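Local coordinates for MutT/NUDIX family protein (Bacillus thuringiensis str. Al Hakam, PDB 3ID9) that probably hydrolyses a nucleoside diphosphate linked to another moiety, as other MutT/NUDIX family members do, its own substrate being unknown, at residues I29-E34 with T99-R104. Residues are numbered along the deposited sequence; the frame is centred on the assembly and turned at random.
Sequences ILIEDE and TFLLER
Ile29 of strand 23-32 lies beside Leu101 of strand 95-104, and from this pair the two parallel strands of the Nudix mixed sheet splay apart, their segments diverging at 44°. The case illustrates how a sheet can change from direct backbone pairing to water and side-chain bridging along one pair of neighbouring strands. Two backbone hydrogen bonds hold Ile29. Ile29 N donates to Phe100 O (2.9 Å), and Ile29 O accepts from Leu102 N (2.9 Å). Further on, waters lie between the strands. One molecule appears to donate to both Ile31 O and Leu102 O; a second accepts from Arg104 N and donates to Glu32 OE2.

Apolar contacts line both faces. On the face of Ile29 and Leu101, Ile29 CG2 packs against Leu101 CD2 (3.8 Å). Ile29 CG1, anti to the carbonyl carbon (chi1 -71°), carries Ile29 CD1 along to Thr99 CG2 (3.6 Å). Helix 139-147 covers Ile29 through Phe141 and Ile145. On the other face Leu30 CB lies near Leu102 CB (4.3 Å), where Met65 and Met69 of helix 61-72 close over Leu102; Leu30 CD1 also reaches the aliphatic part of Arg104 at CG (4.1 Å).

Where the strands have diverged, Arg104 grips Glu32 side-on in a bidentate salt bridge. Arg104 NE donates to Glu32 OE2 (2.9 Å) almost within the guanidinium plane. Arg104 NH2 donates to Glu32 OE1 (2.9 Å), which is tilted slightly from that plane. Both oxygens use their syn lone pairs, and the two planes are only 24° apart. A bend at chi3 turns the guanidinium to meet the carboxylate. With Glu32 OE2 also receiving the water's hydrogen, the ion pair spans the widening strands where direct peptide bonding has given way, at the polar, more exposed end of an otherwise buried, apolar contact.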
ATOM      1  N   ILE B  29      -1.546   2.134 -13.577  1.00 28.02           N
ATOM      2  CA  ILE B  29      -2.418   1.291 -14.362  1.00 28.15           C
ATOM      3  C   ILE B  29      -3.680   2.093 -14.651  1.00 29.85           C
ATOM      4  O   ILE B  29      -4.581   2.207 -13.811  1.00 28.21           O
ATOM      5  CB  ILE B  29      -2.736  -0.023 -13.625  1.00 26.94           C
ATOM      6  CG1 ILE B  29      -1.469  -0.885 -13.606  1.00 29.08           C
ATOM      7  CG2 ILE B  29      -3.876  -0.753 -14.308  1.00 24.59           C
ATOM      8  CD1 ILE B  29      -1.656  -2.284 -13.104  1.00 31.27           C
ATOM      9  N   LEU B  30      -3.705   2.673 -15.851  1.00 29.91           N
ATOM     10  CA  LEU B  30      -4.813   3.494 -16.309  1.00 29.92           C
ATOM     11  C   LEU B  30      -5.607   2.675 -17.311  1.00 29.64           C
ATOM     12  O   LEU B  30      -5.159   2.436 -18.437  1.00 31.72           O
ATOM     13  CB  LEU B  30      -4.271   4.777 -16.953  1.00 31.86           C
ATOM     14  CG  LEU B  30      -5.224   5.962 -17.163  1.00 34.62           C
ATOM     15  CD1 LEU B  30      -4.445   7.118 -17.781  1.00 31.82           C
ATOM     16  CD2 LEU B  30      -6.387   5.565 -18.068  1.00 35.07           C
ATOM     17  N   ILE B  31      -6.786   2.245 -16.882  1.00 29.49           N
ATOM     18  CA  ILE B  31      -7.667   1.427 -17.696  1.00 29.92           C
ATOM     19  C   ILE B  31      -8.861   2.220 -18.205  1.00 32.32           C
ATOM     20  O   ILE B  31      -9.500   2.958 -17.454  1.00 31.87           O
ATOM     21  CB  ILE B  31      -8.201   0.232 -16.888  1.00 29.24           C
ATOM     22  CG1 ILE B  31      -7.033  -0.618 -16.394  1.00 30.36           C
ATOM     23  CG2 ILE B  31      -9.156  -0.590 -17.731  1.00 28.03           C
ATOM     24  CD1 ILE B  31      -7.425  -1.614 -15.311  1.00 28.77           C
ATOM     25  N   GLU B  32      -9.145   2.064 -19.492  1.00 32.70           N
ATOM     26  CA  GLU B  32     -10.273   2.717 -20.141  1.00 34.03           C
ATOM     27  C   GLU B  32     -10.747   1.764 -21.231  1.00 35.72           C
ATOM     28  O   GLU B  32      -9.947   1.269 -22.029  1.00 33.47           O
ATOM     29  CB  GLU B  32      -9.863   4.070 -20.739  1.00 34.02           C
ATOM     30  CG  GLU B  32      -9.749   5.194 -19.710  1.00 34.02           C
ATOM     31  CD  GLU B  32      -9.491   6.557 -20.336  1.00 35.83           C
ATOM     32  OE1 GLU B  32      -9.766   6.718 -21.541  1.00 37.88           O
ATOM     33  OE2 GLU B  32      -9.030   7.477 -19.623  1.00 35.90           O
ATOM     34  N   ASP B  33     -12.047   1.486 -21.234  1.00 37.66           N
ATOM     35  CA  ASP B  33     -12.644   0.576 -22.203  1.00 40.20           C
ATOM     36  C   ASP B  33     -11.921  -0.761 -22.217  1.00 39.54           C
ATOM     37  O   ASP B  33     -11.598  -1.290 -23.280  1.00 38.43           O
ATOM     38  CB  ASP B  33     -12.616   1.173 -23.611  1.00 44.73           C
ATOM     39  CG  ASP B  33     -13.129   2.597 -23.650  1.00 49.96           C
ATOM     40  OD1 ASP B  33     -14.210   2.860 -23.073  1.00 53.01           O
ATOM     41  OD2 ASP B  33     -12.449   3.452 -24.267  1.00 53.47           O
ATOM     42  N   GLU B  34     -11.669  -1.298 -21.029  1.00 39.60           N
ATOM     43  CA  GLU B  34     -10.998  -2.585 -20.882  1.00 39.20           C
ATOM     44  C   GLU B  34      -9.607  -2.644 -21.507  1.00 36.12           C
ATOM     45  O   GLU B  34      -9.123  -3.722 -21.854  1.00 35.55           O
ATOM     46  CB  GLU B  34     -11.868  -3.694 -21.474  1.00 43.27           C
ATOM     47  CG  GLU B  34     -13.225  -3.847 -20.807  1.00 50.38           C
ATOM     48  CD  GLU B  34     -14.134  -4.811 -21.564  1.00 56.85           C
ATOM     49  OE1 GLU B  34     -14.480  -4.519 -22.737  1.00 59.11           O
ATOM     50  OE2 GLU B  34     -14.498  -5.860 -20.990  1.00 59.22           O
ATOM     51  N   THR B  99       1.807  -0.184  -6.908  1.00 27.67           N
ATOM     52  CA  THR B  99       1.057  -0.089  -8.156  1.00 26.63           C
ATOM     53  C   THR B  99      -0.269   0.626  -7.912  1.00 28.05           C
ATOM     54  O   THR B  99      -1.068   0.200  -7.073  1.00 27.58           O
ATOM     55  CB  THR B  99       0.756  -1.485  -8.755  1.00 26.64           C
ATOM     56  OG1 THR B  99       1.956  -2.041  -9.304  1.00 24.86           O
ATOM     57  CG2 THR B  99      -0.286  -1.382  -9.862  1.00 27.40           C
ATOM     58  N   PHE B 100      -0.502   1.705  -8.656  1.00 29.10           N
ATOM     59  CA  PHE B 100      -1.727   2.497  -8.516  1.00 30.75           C
ATOM     60  C   PHE B 100      -2.723   2.350  -9.663  1.00 31.07           C
ATOM     61  O   PHE B 100      -2.332   2.326 -10.826  1.00 33.37           O
ATOM     62  CB  PHE B 100      -1.400   3.993  -8.433  1.00 31.00           C
ATOM     63  CG  PHE B 100      -0.769   4.424  -7.150  1.00 32.78           C
ATOM     64  CD1 PHE B 100       0.517   4.952  -7.142  1.00 32.84           C
ATOM     65  CD2 PHE B 100      -1.475   4.345  -5.950  1.00 33.19           C
ATOM     66  CE1 PHE B 100       1.090   5.401  -5.960  1.00 35.71           C
ATOM     67  CE2 PHE B 100      -0.914   4.789  -4.761  1.00 31.78           C
ATOM     68  CZ  PHE B 100       0.371   5.318  -4.761  1.00 34.31           C
ATOM     69  N   LEU B 101      -4.008   2.260  -9.331  1.00 31.16           N
ATOM     70  CA  LEU B 101      -5.045   2.236 -10.352  1.00 32.05           C
ATOM     71  C   LEU B 101      -5.263   3.726 -10.569  1.00 32.41           C
ATOM     72  O   LEU B 101      -5.633   4.442  -9.638  1.00 32.56           O
ATOM     73  CB  LEU B 101      -6.339   1.603  -9.842  1.00 33.19           C
ATOM     74  CG  LEU B 101      -6.361   0.077  -9.877  1.00 36.13           C
ATOM     75  CD1 LEU B 101      -7.693  -0.435  -9.335  1.00 36.71           C
ATOM     76  CD2 LEU B 101      -6.145  -0.389 -11.306  1.00 34.41           C
ATOM     77  N   LEU B 102      -5.006   4.195 -11.785  1.00 32.39           N
ATOM     78  CA  LEU B 102      -5.144   5.607 -12.102  1.00 31.99           C
ATOM     79  C   LEU B 102      -6.409   5.938 -12.879  1.00 33.37           C
ATOM     80  O   LEU B 102      -7.031   5.068 -13.487  1.00 33.24           O
ATOM     81  CB  LEU B 102      -3.929   6.071 -12.905  1.00 28.81           C
ATOM     82  CG  LEU B 102      -2.587   5.956 -12.190  1.00 28.51           C
ATOM     83  CD1 LEU B 102      -1.443   6.248 -13.162  1.00 25.87           C
ATOM     84  CD2 LEU B 102      -2.566   6.927 -11.017  1.00 25.11           C
ATOM     85  N   GLU B 103      -6.778   7.213 -12.840  1.00 35.85           N
ATOM     86  CA  GLU B 103      -7.939   7.720 -13.558  1.00 38.86           C
ATOM     87  C   GLU B 103      -7.556   9.057 -14.198  1.00 39.22           C
ATOM     88  O   GLU B 103      -6.872   9.879 -13.583  1.00 37.55           O
ATOM     89  CB  GLU B 103      -9.103   7.908 -12.595  1.00 43.67           C
ATOM     90  CG  GLU B 103     -10.367   8.433 -13.228  1.00 50.82           C
ATOM     91  CD  GLU B 103     -11.554   8.329 -12.290  1.00 56.61           C
ATOM     92  OE1 GLU B 103     -11.992   7.186 -12.014  1.00 57.85           O
ATOM     93  OE2 GLU B 103     -12.041   9.385 -11.825  1.00 59.59           O
ATOM     94  N   ARG B 104      -7.982   9.268 -15.441  1.00 41.35           N
ATOM     95  CA  ARG B 104      -7.681  10.510 -16.152  1.00 43.84           C
ATOM     96  C   ARG B 104      -8.520  11.673 -15.629  1.00 46.55           C
ATOM     97  O   ARG B 104      -9.678  11.493 -15.253  1.00 46.67           O
ATOM     98  CB  ARG B 104      -7.952  10.352 -17.651  1.00 41.12           C
ATOM     99  CG  ARG B 104      -6.713  10.443 -18.526  1.00 39.81           C
ATOM    100  CD  ARG B 104      -7.053  10.910 -19.932  1.00 33.83           C
ATOM    101  NE  ARG B 104      -8.092  10.093 -20.541  1.00 32.14           N
ATOM    102  CZ  ARG B 104      -8.721  10.400 -21.672  1.00 31.74           C
ATOM    103  NH1 ARG B 104      -8.413  11.516 -22.324  1.00 29.80           N
ATOM    104  NH2 ARG B 104      -9.664   9.591 -22.147  1.00 28.86           N
TER
HETATM  105  O   HOH W   1      -9.181   4.871 -15.875  1.00 33.32           O
HETATM  106  O   HOH W   2      -9.369   7.450 -16.960  1.00 29.14           O